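Local coordinates for CheC, inhibitor of MCP methylation / FliN fusion protein (Thermotoga maritima, PDB 4HYN) that probably dephosphorylates a chemotaxis response regulator at the flagellar rotor, as a member of the CheC phosphatase family, at residues P6-M11 against L187-Y192; M29-D34 against D87-G92; I37-V42 against V165-E170; N73-D78 against S177-V182; S125-I130 against E193-K198. One frame throughout, in Å; residues are numbered along the deposited sequence.

How the interactions relate
Interactions 3 and 4 join strands of the same antiparallel sheet. They meet where strands 161-171 and 177-184 lie side by side, and interaction 4, close to the centre of the chain, is the more buried. Both combine backbone ladders with apolar packing; interaction 3 has glutamates and threonines on one face, interaction 4 a buried amide pair and a water at one end. Interactions 1 and 5 share helix 185-200 and touch through Met-11 and Phe-195; the first is partly buried, the second lies at the surface, and both rely on aromatic side chains of that helix. Interaction 2, another surface contact, lies at the far end of helix 6-30 and is almost wholly apolar.

Interaction 1: P6-M11 against L187-Y192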
# COMPACT_ATOMS: atom_id res chain seq x y z
N PRO A 6 12.30 16.06 -4.83
CA PRO A 6 12.63 14.84 -5.57
C PRO A 6 13.33 13.81 -4.68
O PRO A 6 13.13 12.61 -4.84
CB PRO A 6 13.53 15.37 -6.68
CG PRO A 6 12.88 16.70 -6.98
CD PRO A 6 12.68 17.26 -5.59
N GLU A 7 14.12 14.29 -3.71
CA GLU A 7 14.82 13.41 -2.78
C GLU A 7 13.84 12.60 -1.95
O GLU A 7 14.03 11.39 -1.75
CB GLU A 7 15.71 14.21 -1.83
CG GLU A 7 16.94 14.81 -2.49
CD GLU A 7 17.57 15.90 -1.63
OE1 GLU A 7 18.73 15.72 -1.18
OE2 GLU A 7 16.91 16.95 -1.42
N GLU A 8 12.79 13.26 -1.46
CA GLU A 8 11.77 12.59 -0.65
C GLU A 8 11.00 11.57 -1.48
O GLU A 8 10.68 10.49 -0.99
CB GLU A 8 10.82 13.61 -0.03
CG GLU A 8 11.46 14.42 1.10
CD GLU A 8 10.59 15.58 1.54
OE1 GLU A 8 10.18 15.62 2.72
OE2 GLU A 8 10.33 16.47 0.70
N LYS A 9 10.74 11.90 -2.74
CA LYS A 9 10.05 10.98 -3.64
C LYS A 9 10.96 9.80 -3.95
O LYS A 9 10.48 8.68 -4.10
CB LYS A 9 9.66 11.67 -4.95
CG LYS A 9 8.51 12.66 -4.85
CD LYS A 9 8.01 12.99 -6.25
CE LYS A 9 6.90 14.01 -6.21
NZ LYS A 9 7.40 15.28 -5.63
N ASP A 10 12.26 10.05 -4.09
CA ASP A 10 13.22 8.98 -4.37
C ASP A 10 13.32 8.02 -3.17
O ASP A 10 13.48 6.81 -3.35
CB ASP A 10 14.61 9.54 -4.71
CG ASP A 10 14.75 9.95 -6.17
OD1 ASP A 10 14.42 9.12 -7.06
OD2 ASP A 10 15.21 11.08 -6.44
N MSE A 11 13.22 8.56 -1.96
CA MSE A 11 13.26 7.73 -0.77
C MSE A 11 12.03 6.81 -0.76
O MSE A 11 12.14 5.63 -0.43
CB MSE A 11 13.26 8.58 0.50
CG MSE A 11 13.02 7.76 1.76
SE MSE A 11 12.45 8.80 3.27
CE MSE A 11 10.62 9.13 2.74
N LEU A 187 3.72 12.42 6.81
CA LEU A 187 4.38 11.18 7.17
C LEU A 187 5.69 11.00 6.37
O LEU A 187 6.68 10.52 6.91
CB LEU A 187 3.45 10.01 6.87
CG LEU A 187 3.76 8.73 7.65
CD1 LEU A 187 3.11 8.83 9.03
CD2 LEU A 187 3.23 7.53 6.91
N VAL A 188 5.67 11.37 5.09
CA VAL A 188 6.83 11.26 4.22
C VAL A 188 7.98 12.13 4.74
O VAL A 188 9.13 11.68 4.80
CB VAL A 188 6.49 11.67 2.77
CG1 VAL A 188 7.76 11.80 1.92
CG2 VAL A 188 5.57 10.65 2.16
N LYS A 189 7.66 13.36 5.14
CA LYS A 189 8.65 14.30 5.68
C LYS A 189 9.24 13.72 6.97
O LYS A 189 10.44 13.86 7.24
CB LYS A 189 8.00 15.66 5.98
CG LYS A 189 9.00 16.75 6.33
CD LYS A 189 8.65 17.53 7.60
CE LYS A 189 7.75 18.73 7.31
NZ LYS A 189 7.50 19.57 8.52
N LYS A 190 8.40 13.07 7.75
CA LYS A 190 8.80 12.46 9.01
C LYS A 190 9.76 11.29 8.72
O LYS A 190 10.78 11.14 9.40
CB LYS A 190 7.57 11.97 9.78
CG LYS A 190 7.62 12.21 11.27
CD LYS A 190 8.81 11.53 11.92
CE LYS A 190 9.85 12.56 12.36
NZ LYS A 190 11.19 11.96 12.63
N MSE A 191 9.43 10.47 7.73
CA MSE A 191 10.28 9.34 7.35
C MSE A 191 11.61 9.86 6.80
O MSE A 191 12.64 9.22 6.98
CB MSE A 191 9.60 8.49 6.27
CG MSE A 191 8.35 7.75 6.71
SE MSE A 191 7.53 6.87 5.19
CE MSE A 191 9.05 5.80 4.65
N TYR A 192 11.59 11.02 6.16
CA TYR A 192 12.79 11.61 5.61
C TYR A 192 13.75 12.08 6.70
O TYR A 192 14.96 12.04 6.51
CB TYR A 192 12.45 12.77 4.66
CG TYR A 192 13.60 13.17 3.78
CD1 TYR A 192 14.15 12.26 2.87
CD2 TYR A 192 14.18 14.44 3.87
CE1 TYR A 192 15.26 12.60 2.08
CE2 TYR A 192 15.28 14.79 3.09
CZ TYR A 192 15.82 13.86 2.20
OH TYR A 192 16.94 14.18 1.45
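The ring of Tyr-192 receives Glu-8 over one face and Met-11 at its edge. Over the face, CG of Glu-8 stands 3.9 Å from the Tyr-192 ring centroid and 20° off the ring normal, a CH-pi contact displaced toward the CG end of the ring. The glutamate crosses the tyrosine at about a right angle, and its aliphatic stem meets the ring while its carboxylate continues past it. Of that carboxylate, OE1 comes to 3.6 Å from CA of Lys-189, and OE2 is hydrogen-bonded to the backbone N of Thr-5, just ahead of the helix, which helps to satisfy a polar group on a buried residue.

At the edge lies SE of Met-11, a selenomethionine, 5.2 Å from the centroid of the Tyr-192 ring and close to its plane. With CG anti to the backbone N (chi1 168°), the long, flexible chain of Met-11 reaches across to the other helix and then bends at chi3. Its CE settles between Val-188 and Met-191, 4.0 Å from Val-188 CG1 and 3.7 Å from Met-191 CB. A slim, polarisable side chain suits such a slot between a ring and a helix backbone. Farther out, the exposed Glu-7 lays its CB 3.5 Å from Tyr-192 OH.

The segments of helices 6-30 and 185-200 cross almost perpendicularly, at 85°, with axes 10.0 Å apart. The contact combines a Met-aromatic pair and a CH-pi contact in a near-orthogonal helix-helix packing that joins the N-terminal and C-terminal helices of this CheC-like domain.

Interaction 2: M29-D34 against D87-G92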
# COMPACT_ATOMS: atom_id res chain seq x y z
N MSE A 29 6.28 -16.87 0.16
CA MSE A 29 6.56 -18.01 1.03
C MSE A 29 5.27 -18.77 1.36
O MSE A 29 5.27 -20.00 1.42
CB MSE A 29 7.22 -17.51 2.32
CG MSE A 29 8.46 -18.28 2.69
SE MSE A 29 9.68 -18.37 1.19
CE MSE A 29 9.65 -20.28 0.86
N ILE A 30 4.19 -18.02 1.54
CA ILE A 30 2.88 -18.57 1.85
C ILE A 30 2.39 -19.35 0.62
O ILE A 30 1.85 -20.47 0.74
CB ILE A 30 1.88 -17.44 2.20
CG1 ILE A 30 2.23 -16.82 3.55
CG2 ILE A 30 0.46 -17.95 2.21
CD1 ILE A 30 1.32 -15.65 3.96
N LEU A 31 2.54 -18.73 -0.54
CA LEU A 31 2.16 -19.33 -1.82
C LEU A 31 3.39 -20.06 -2.35
O LEU A 31 4.48 -19.96 -1.77
CB LEU A 31 1.72 -18.24 -2.80
CG LEU A 31 0.45 -17.46 -2.46
CD1 LEU A 31 0.74 -15.99 -2.48
CD2 LEU A 31 -0.59 -17.76 -3.47
N GLY A 32 3.27 -20.81 -3.43
CA GLY A 32 4.47 -21.50 -3.90
C GLY A 32 5.04 -20.87 -5.15
O GLY A 32 5.75 -21.52 -5.91
N ARG A 33 4.72 -19.58 -5.33
CA ARG A 33 5.14 -18.83 -6.50
C ARG A 33 6.07 -17.66 -6.20
O ARG A 33 6.02 -17.06 -5.11
CB ARG A 33 3.91 -18.28 -7.22
CG ARG A 33 2.95 -19.34 -7.70
CD ARG A 33 1.72 -18.74 -8.30
NE ARG A 33 0.72 -19.75 -8.62
CZ ARG A 33 0.28 -20.01 -9.84
NH1 ARG A 33 0.75 -19.33 -10.88
NH2 ARG A 33 -0.70 -20.89 -10.03
N ASP A 34 6.91 -17.35 -7.17
CA ASP A 34 7.83 -16.24 -7.07
C ASP A 34 7.04 -14.95 -7.27
O ASP A 34 6.18 -14.87 -8.15
CB ASP A 34 8.94 -16.34 -8.12
CG ASP A 34 9.96 -17.42 -7.80
OD1 ASP A 34 10.19 -17.71 -6.61
OD2 ASP A 34 10.54 -17.96 -8.76
N ASP A 87 -8.30 -16.11 -4.54
CA ASP A 87 -8.27 -17.43 -5.16
C ASP A 87 -6.95 -18.13 -4.85
O ASP A 87 -6.93 -19.34 -4.57
CB ASP A 87 -8.47 -17.31 -6.68
CG ASP A 87 -8.70 -18.66 -7.36
OD1 ASP A 87 -7.96 -18.97 -8.31
OD2 ASP A 87 -9.62 -19.40 -6.95
N LEU A 88 -5.85 -17.37 -4.88
CA LEU A 88 -4.52 -17.90 -4.58
C LEU A 88 -4.45 -18.37 -3.13
O LEU A 88 -3.99 -19.48 -2.85
CB LEU A 88 -3.46 -16.83 -4.84
CG LEU A 88 -2.53 -16.95 -6.05
CD1 LEU A 88 -2.91 -18.13 -6.90
CD2 LEU A 88 -2.56 -15.67 -6.86
N MSE A 89 -4.91 -17.54 -2.20
CA MSE A 89 -4.90 -17.87 -0.78
C MSE A 89 -5.76 -19.10 -0.50
O MSE A 89 -5.48 -19.86 0.43
CB MSE A 89 -5.44 -16.70 0.06
CG MSE A 89 -4.51 -15.49 0.19
SE MSE A 89 -2.83 -15.83 1.18
CE MSE A 89 -1.59 -15.29 -0.21
N MSE A 90 -6.82 -19.29 -1.28
CA MSE A 90 -7.72 -20.42 -1.10
C MSE A 90 -7.29 -21.71 -1.78
O MSE A 90 -7.99 -22.72 -1.69
CB MSE A 90 -9.14 -20.03 -1.50
CG MSE A 90 -9.83 -19.17 -0.46
SE MSE A 90 -11.16 -17.98 -1.19
CE MSE A 90 -12.58 -19.26 -1.48
N GLY A 91 -6.13 -21.69 -2.44
CA GLY A 91 -5.61 -22.88 -3.09
C GLY A 91 -5.57 -22.87 -4.61
O GLY A 91 -4.82 -23.64 -5.21
N GLY A 92 -6.33 -21.97 -5.24
CA GLY A 92 -6.39 -21.89 -6.69
C GLY A 92 -5.14 -21.46 -7.44
O GLY A 92 -4.07 -21.24 -6.85
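Leu-31 pushes its two methyl groups against neighbouring residues of the other segment, CD2 against Leu-88 and CD1 against Met-89. These three residues account for most of the buried surface. CD2 of Leu-31 lies 3.3 Å from CB of Leu-88, and its CD1 is equally near CE of Met-89; both spacings are shorter than carbon atoms normally allow, which leaves the exact fit doubtful. Leu-31 crosses each partner at about a right angle, and its fork gives each one a methyl.

Met-89, a selenomethionine, starts with a CB that does not face the partner. Bends at chi2 (-65°) and chi3 curl the chain round until CE meets Leu-31, while SE rests 4.0 Å from CG2 of Ile-30. Both chains are leaving a helix here: Leu-31 is the first residue beyond helix 6-30, and Gly-91 ends helix 79-89 in a Schellman motif, where its positive phi favours glycine. Met-89 also touches the small side chains of Ala-108 and Ala-112 of helix 103-128.

Toward the more polar margin, NE of Arg-33 comes within 4.3 Å of CD1 of Leu-88. The charged end of this arginine is held elsewhere, its NH1 giving a hydrogen bond to the carbonyl O of Glu-172.

Interaction 3: I37-V42 against V165-E170; sequences ITVPTV and VEFEME
Val-39 and Phe-167 run side by side and point the same way, on neighbouring antiparallel strands at the margin of the domain's sheet. Strand 35-46, the outermost of the pair, has a beta bulge round Val-39 and Pro-40: between the pairs Thr-38/Glu-168 and Val-42/Val-165 it holds one residue more than its partner. For Val-39, chi1 of -169° puts CG1 anti to the backbone N, against CG1 of Val-165, and CG2 anti to the carbonyl carbon, 3.4 Å from CE1 of Phe-167. Ile-37 crosses Phe-167 obliquely, CG2 3.7 Å from CD1 of the ring, and its CG1 packs on CG of Met-169 at 3.9 Å. These branched and aromatic groups suit the side facing helix 6-30, where Phe-167 touches Met-20 and Ile-37 touches Ala-24.

The other face is more polar. Glu-166 and Glu-168 lie on it with Thr-38 and Thr-41, and Pro-40 crosses both glutamates at about a right angle. OG1 of Thr-41 gives only a weak hydrogen bond to OE2 of Glu-166, at 3.4 Å.

Thr-38 and Glu-168 form a hydrogen-bonded pair, with Glu-168 N to Thr-38 O at 2.7 Å. In the bulge Pro-40 lacks an N-H, and its CD lies 3.3 Å from the carbonyl O of Glu-166.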
# COMPACT_ATOMS: atom_id res chain seq x y z
N ILE A 37 8.11 -7.18 -6.88
CA ILE A 37 7.44 -5.90 -6.83
C ILE A 37 8.37 -4.74 -7.20
O ILE A 37 9.55 -4.74 -6.87
CB ILE A 37 6.74 -5.69 -5.46
CG1 ILE A 37 5.45 -6.52 -5.42
CG2 ILE A 37 6.42 -4.22 -5.22
CD1 ILE A 37 4.66 -6.39 -4.14
N THR A 38 7.81 -3.79 -7.93
CA THR A 38 8.54 -2.61 -8.39
C THR A 38 7.69 -1.37 -8.11
O THR A 38 6.48 -1.48 -7.91
CB THR A 38 8.86 -2.76 -9.91
OG1 THR A 38 10.08 -3.49 -10.06
CG2 THR A 38 8.95 -1.42 -10.63
N VAL A 39 8.32 -0.20 -8.04
CA VAL A 39 7.63 1.06 -7.79
C VAL A 39 7.89 2.05 -8.93
O VAL A 39 8.74 2.93 -8.81
CB VAL A 39 8.10 1.71 -6.47
CG1 VAL A 39 7.17 2.84 -6.11
CG2 VAL A 39 8.17 0.69 -5.36
N PRO A 40 7.12 1.94 -10.02
CA PRO A 40 7.29 2.82 -11.19
C PRO A 40 6.92 4.28 -10.96
O PRO A 40 7.54 5.18 -11.53
CB PRO A 40 6.36 2.20 -12.24
CG PRO A 40 6.16 0.77 -11.75
CD PRO A 40 6.06 0.95 -10.27
N THR A 41 5.95 4.53 -10.10
CA THR A 41 5.48 5.89 -9.89
C THR A 41 5.32 6.36 -8.44
O THR A 41 5.06 5.56 -7.55
CB THR A 41 4.13 6.06 -10.66
OG1 THR A 41 4.39 6.10 -12.06
CG2 THR A 41 3.41 7.32 -10.25
N VAL A 42 5.58 7.65 -8.24
CA VAL A 42 5.42 8.34 -6.95
C VAL A 42 4.89 9.72 -7.34
O VAL A 42 5.57 10.52 -7.96
CB VAL A 42 6.75 8.49 -6.17
CG1 VAL A 42 6.48 9.17 -4.83
CG2 VAL A 42 7.38 7.13 -5.92
N VAL A 165 1.63 6.27 -4.26
CA VAL A 165 2.67 5.38 -4.74
C VAL A 165 2.13 4.20 -5.53
O VAL A 165 1.22 3.49 -5.08
CB VAL A 165 3.50 4.84 -3.55
CG1 VAL A 165 4.74 4.13 -4.06
CG2 VAL A 165 3.86 5.99 -2.58
N GLU A 166 2.69 3.98 -6.72
CA GLU A 166 2.28 2.87 -7.57
C GLU A 166 3.21 1.67 -7.44
O GLU A 166 4.43 1.80 -7.53
CB GLU A 166 2.23 3.30 -9.03
CG GLU A 166 1.81 2.18 -9.98
CD GLU A 166 1.97 2.53 -11.46
OE1 GLU A 166 2.11 1.59 -12.26
OE2 GLU A 166 1.95 3.73 -11.82
N PHE A 167 2.62 0.49 -7.22
CA PHE A 167 3.39 -0.74 -7.11
C PHE A 167 3.03 -1.69 -8.24
O PHE A 167 1.86 -1.91 -8.51
CB PHE A 167 3.11 -1.44 -5.78
CG PHE A 167 3.73 -0.77 -4.60
CD1 PHE A 167 5.10 -0.86 -4.38
CD2 PHE A 167 2.95 -0.05 -3.70
CE1 PHE A 167 5.69 -0.23 -3.28
CE2 PHE A 167 3.52 0.58 -2.60
CZ PHE A 167 4.89 0.49 -2.39
N GLU A 168 4.04 -2.21 -8.92
CA GLU A 168 3.78 -3.17 -9.99
C GLU A 168 4.11 -4.56 -9.42
O GLU A 168 5.20 -4.78 -8.89
CB GLU A 168 4.63 -2.89 -11.22
CG GLU A 168 4.14 -3.69 -12.43
CD GLU A 168 5.11 -3.69 -13.58
OE1 GLU A 168 5.03 -2.77 -14.43
OE2 GLU A 168 5.95 -4.63 -13.65
N MSE A 169 3.15 -5.47 -9.49
CA MSE A 169 3.35 -6.82 -8.97
C MSE A 169 3.32 -7.91 -10.04
O MSE A 169 2.43 -7.96 -10.89
CB MSE A 169 2.35 -7.11 -7.85
CG MSE A 169 2.55 -8.44 -7.15
SE MSE A 169 1.52 -8.62 -5.49
CE MSE A 169 -0.24 -8.76 -6.26
N GLU A 170 4.35 -8.75 -10.02
CA GLU A 170 4.49 -9.85 -10.96
C GLU A 170 4.45 -11.16 -10.19
O GLU A 170 5.32 -11.42 -9.36
CB GLU A 170 5.80 -9.74 -11.74
CG GLU A 170 5.87 -8.57 -12.71
CD GLU A 170 7.23 -8.39 -13.39
OE1 GLU A 170 8.10 -9.29 -13.27
OE2 GLU A 170 7.44 -7.34 -14.04

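Interaction 4: N73-D78 against S177-V182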
# COMPACT_ATOMS: atom_id res chain seq x y z
N ASN A 73 -2.21 4.76 6.59
CA ASN A 73 -1.53 4.16 5.45
C ASN A 73 -2.62 3.38 4.72
O ASN A 73 -3.19 2.42 5.26
CB ASN A 73 -0.41 3.24 5.96
CG ASN A 73 0.40 2.60 4.84
OD1 ASN A 73 1.31 1.80 5.10
ND2 ASN A 73 0.10 2.93 3.59
N VAL A 74 -2.91 3.79 3.49
CA VAL A 74 -3.96 3.18 2.70
C VAL A 74 -3.49 2.47 1.44
O VAL A 74 -2.67 3.00 0.68
CB VAL A 74 -5.00 4.25 2.29
CG1 VAL A 74 -6.07 3.66 1.37
CG2 VAL A 74 -5.65 4.85 3.53
N LEU A 75 -4.02 1.27 1.22
CA LEU A 75 -3.73 0.48 0.03
C LEU A 75 -5.02 0.38 -0.78
O LEU A 75 -6.08 0.08 -0.23
CB LEU A 75 -3.26 -0.93 0.40
CG LEU A 75 -1.84 -1.13 0.94
CD1 LEU A 75 -1.55 -2.62 1.00
CD2 LEU A 75 -0.84 -0.43 0.04
N VAL A 76 -4.92 0.65 -2.07
CA VAL A 76 -6.08 0.59 -2.96
C VAL A 76 -5.88 -0.50 -4.00
O VAL A 76 -5.01 -0.40 -4.86
CB VAL A 76 -6.33 1.97 -3.66
CG1 VAL A 76 -7.59 1.91 -4.52
CG2 VAL A 76 -6.46 3.06 -2.61
N LEU A 77 -6.71 -1.53 -3.91
CA LEU A 77 -6.66 -2.67 -4.82
C LEU A 77 -7.98 -2.81 -5.58
O LEU A 77 -9.06 -2.67 -5.00
CB LEU A 77 -6.38 -3.96 -4.03
CG LEU A 77 -5.07 -4.16 -3.27
CD1 LEU A 77 -4.95 -3.19 -2.12
CD2 LEU A 77 -5.01 -5.58 -2.72
N ASP A 78 -7.89 -3.11 -6.87
CA ASP A 78 -9.09 -3.28 -7.67
C ASP A 78 -9.68 -4.69 -7.55
O ASP A 78 -8.97 -5.65 -7.23
CB ASP A 78 -8.86 -2.87 -9.14
CG ASP A 78 -8.17 -3.94 -9.97
OD1 ASP A 78 -8.49 -4.04 -11.17
OD2 ASP A 78 -7.30 -4.68 -9.45
N SER A 177 0.12 -6.99 -12.52
CA SER A 177 -0.99 -6.30 -11.88
C SER A 177 -0.41 -5.14 -11.09
O SER A 177 0.81 -5.03 -10.93
CB SER A 177 -1.77 -7.25 -10.96
OG SER A 177 -0.97 -7.69 -9.88
N LYS A 178 -1.26 -4.23 -10.65
CA LYS A 178 -0.79 -3.09 -9.88
C LYS A 178 -1.80 -2.63 -8.84
O LYS A 178 -2.98 -2.94 -8.93
CB LYS A 178 -0.41 -1.92 -10.80
CG LYS A 178 -1.52 -1.40 -11.67
CD LYS A 178 -1.06 -0.17 -12.46
CE LYS A 178 -2.14 0.32 -13.42
NZ LYS A 178 -3.44 0.57 -12.74
N PHE A 179 -1.28 -1.97 -7.82
CA PHE A 179 -2.10 -1.41 -6.75
C PHE A 179 -1.45 -0.11 -6.28
O PHE A 179 -0.32 0.19 -6.65
CB PHE A 179 -2.31 -2.39 -5.59
CG PHE A 179 -1.04 -2.89 -4.96
CD1 PHE A 179 -0.55 -2.31 -3.79
CD2 PHE A 179 -0.37 -3.99 -5.50
CE1 PHE A 179 0.59 -2.81 -3.17
CE2 PHE A 179 0.78 -4.49 -4.88
CZ PHE A 179 1.26 -3.90 -3.71
N TYR A 180 -2.16 0.64 -5.45
CA TYR A 180 -1.66 1.91 -4.98
C TYR A 180 -1.68 2.10 -3.48
O TYR A 180 -2.50 1.51 -2.76
CB TYR A 180 -2.43 3.07 -5.64
CG TYR A 180 -2.36 3.07 -7.15
CD1 TYR A 180 -1.35 3.76 -7.82
CD2 TYR A 180 -3.27 2.33 -7.91
CE1 TYR A 180 -1.24 3.71 -9.21
CE2 TYR A 180 -3.17 2.27 -9.30
CZ TYR A 180 -2.15 2.96 -9.94
OH TYR A 180 -2.05 2.90 -11.32
N GLN A 181 -0.76 2.92 -3.03
CA GLN A 181 -0.62 3.26 -1.63
C GLN A 181 -0.67 4.78 -1.55
O GLN A 181 -0.17 5.47 -2.44
CB GLN A 181 0.72 2.76 -1.08
CG GLN A 181 1.16 3.47 0.20
CD GLN A 181 2.44 2.91 0.77
OE1 GLN A 181 2.42 2.12 1.71
NE2 GLN A 181 3.58 3.33 0.23
N VAL A 182 -1.36 5.29 -0.53
CA VAL A 182 -1.43 6.72 -0.33
C VAL A 182 -1.17 7.05 1.14
O VAL A 182 -1.77 6.46 2.05
CB VAL A 182 -2.72 7.37 -0.96
CG1 VAL A 182 -3.67 6.32 -1.46
CG2 VAL A 182 -3.39 8.34 0.00
O HOH W 1 -5.53 -2.33 -8.28
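Val-74 and Val-182 pair at the close-knit end of this contact, where backbone, apolar and amide groups all engage. Val-182 N donates to Val-74 O at 2.9 Å, and the return bond from Val-74 N is slightly longer; Val-76 and Tyr-180 repeat the pattern, starting with Val-76 N to Tyr-180 O at 2.7 Å. Between these pairs Leu-75 faces Gln-181, and CD2 of the leucine lies 3.7 Å from CB of the glutamine. The amide of Gln-181 then serves Asn-73: its OE1 accepts from Asn-73 ND2 at 3.1 Å. The donor comes in from the flank, at 108° to the C=O and tilted from its plane, with the two amide planes 51° apart. This bent bond gives the buried Asn-73 amide a polar partner beside Leu-75 and Met-117.

The segments are central strands of the six-stranded antiparallel sheet. One face, bearing Leu-75 and Leu-77, is covered by helix 103-128 through Met-113 and Met-117; on the other, Val-74 and Val-182 touch Phe-151 and Val-154. With CG of Phe-179 between its backbone N and carbonyl carbon (chi1 57°), the edge of the ring meets CD2 of Leu-75, and CB lies 3.4 Å from Val-76 O.

Past Leu-77 the strands part. A water fills in, accepting from Asp-78 N at 2.9 Å and donating to Lys-178 O at 2.7 Å. Asp-78 is the N-cap of helix 79-89, its OD2 hydrogen-bonded to Leu-81 N. The exposed Lys-178 projects from the same side of its strand as Tyr-180, and its NZ gives a hydrogen bond to Tyr-180 OH, 3.1 Å away.

Interaction 5: S125-I130 against E193-K198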
# COMPACT_ATOMS: atom_id res chain seq x y z
N SER A 125 10.80 -0.49 9.92
CA SER A 125 11.35 -0.22 11.25
C SER A 125 12.85 -0.47 11.31
O SER A 125 13.60 0.36 11.83
CB SER A 125 10.63 -1.06 12.31
OG SER A 125 9.25 -0.72 12.34
N GLU A 126 13.29 -1.59 10.75
CA GLU A 126 14.71 -1.92 10.73
C GLU A 126 15.44 -0.91 9.85
O GLU A 126 16.50 -0.41 10.22
CB GLU A 126 14.92 -3.34 10.20
CG GLU A 126 14.37 -4.41 11.13
CD GLU A 126 14.41 -5.82 10.55
OE1 GLU A 126 14.27 -5.97 9.31
OE2 GLU A 126 14.55 -6.78 11.34
N LEU A 127 14.82 -0.55 8.73
CA LEU A 127 15.40 0.39 7.78
C LEU A 127 15.63 1.78 8.39
O LEU A 127 16.73 2.31 8.31
CB LEU A 127 14.51 0.48 6.53
CG LEU A 127 15.15 0.69 5.15
CD1 LEU A 127 15.38 2.16 4.88
CD2 LEU A 127 16.45 -0.10 5.02
N LEU A 128 14.61 2.32 9.05
CA LEU A 128 14.70 3.65 9.65
C LEU A 128 15.31 3.71 11.05
O LEU A 128 15.57 4.80 11.57
CB LEU A 128 13.33 4.33 9.64
CG LEU A 128 12.77 4.67 8.26
CD1 LEU A 128 11.48 5.45 8.40
CD2 LEU A 128 13.79 5.49 7.46
N GLY A 129 15.53 2.54 11.66
CA GLY A 129 16.11 2.49 12.99
C GLY A 129 15.15 2.95 14.07
O GLY A 129 15.55 3.59 15.04
N ILE A 130 13.88 2.60 13.92
CA ILE A 130 12.88 3.00 14.88
C ILE A 130 11.74 1.98 14.86
O ILE A 130 11.44 1.41 13.82
CB ILE A 130 12.35 4.41 14.54
CG1 ILE A 130 11.43 4.91 15.66
CG2 ILE A 130 11.64 4.42 13.20
CD1 ILE A 130 12.14 5.13 16.99
N GLU A 193 13.22 12.54 7.83
CA GLU A 193 14.06 12.98 8.94
C GLU A 193 14.84 11.80 9.49
O GLU A 193 16.02 11.93 9.80
CB GLU A 193 13.22 13.62 10.05
CG GLU A 193 12.66 14.99 9.72
CD GLU A 193 11.57 15.44 10.69
OE1 GLU A 193 11.61 15.08 11.89
OE2 GLU A 193 10.66 16.17 10.23
N TYR A 194 14.18 10.65 9.61
CA TYR A 194 14.82 9.44 10.10
C TYR A 194 15.81 8.91 9.06
O TYR A 194 16.89 8.42 9.40
CB TYR A 194 13.79 8.35 10.35
CG TYR A 194 13.00 8.50 11.63
CD1 TYR A 194 11.60 8.56 11.60
CD2 TYR A 194 13.64 8.53 12.87
CE1 TYR A 194 10.86 8.66 12.77
CE2 TYR A 194 12.90 8.62 14.05
CZ TYR A 194 11.51 8.69 13.98
OH TYR A 194 10.76 8.80 15.13
N PHE A 195 15.41 9.00 7.80
CA PHE A 195 16.19 8.53 6.67
C PHE A 195 17.48 9.32 6.44
O PHE A 195 18.54 8.72 6.22
CB PHE A 195 15.32 8.58 5.41
CG PHE A 195 15.94 7.92 4.22
CD1 PHE A 195 15.88 6.54 4.07
CD2 PHE A 195 16.50 8.68 3.20
CE1 PHE A 195 16.37 5.92 2.93
CE2 PHE A 195 16.99 8.09 2.05
CZ PHE A 195 16.93 6.70 1.91
N THR A 196 17.40 10.64 6.47
CA THR A 196 18.59 11.45 6.24
C THR A 196 19.61 11.37 7.35
O THR A 196 20.81 11.46 7.08
CB THR A 196 18.25 12.91 5.92
OG1 THR A 196 17.32 13.42 6.88
CG2 THR A 196 17.67 13.00 4.55
N LYS A 197 19.13 11.17 8.57
CA LYS A 197 20.03 11.06 9.72
C LYS A 197 21.01 9.90 9.54
O LYS A 197 22.19 10.04 9.88
CB LYS A 197 19.24 10.86 11.01
CG LYS A 197 20.13 10.72 12.25
CD LYS A 197 19.31 10.32 13.46
CE LYS A 197 20.18 10.07 14.67
NZ LYS A 197 19.36 9.68 15.86
N LYS A 198 20.55 8.77 9.01
CA LYS A 198 21.48 7.67 8.82
C LYS A 198 22.16 7.58 7.45
O LYS A 198 23.01 6.71 7.24
CB LYS A 198 20.91 6.32 9.30
CG LYS A 198 19.66 5.84 8.65
CD LYS A 198 19.56 4.32 8.79
CE LYS A 198 19.54 3.85 10.24
NZ LYS A 198 19.37 2.37 10.31
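Ile-130 meets Tyr-194 with a methyl group placed by its first torsion: chi1 of -172° sets CG1 opposite the backbone N and leaves CG2 between N and the carbonyl carbon, aimed at the ring. CG2 sits 4.2 Å from the centroid of the Tyr-194 ring and only 6° off its normal, a CH-pi contact over the centre of one face. In Leu-128, chi1 of -66° sets CG anti to the carbonyl carbon; CD1 is the extended branch, and CD2, the other, lies 4.1 Å from Tyr-194 CB and 4.0 Å from Phe-195 CB. Nearby, CD1 of Leu-127 lies in line with the rim of the Phe-195 ring, 4.3 Å from CE1. Tyr-194 suits this border: its ring packs against apolar groups and also meets Lys-190 in a cation-pi contact, while its OH makes a weak hydrogen bond to Gly-68 O.

At the exposed side Lys-198 bends at chi3 and brings NZ to 3.3 Å from Leu-127 O, a weak hydrogen bond that probably complements the partial negative charge of the last-turn carbonyls. Gly-129, directly after Leu-128, has positive phi, and Ile-130 N returns to Ser-125 O at 3.1 Å. This helix end fits a Schellman motif with glycine at the positive-phi position.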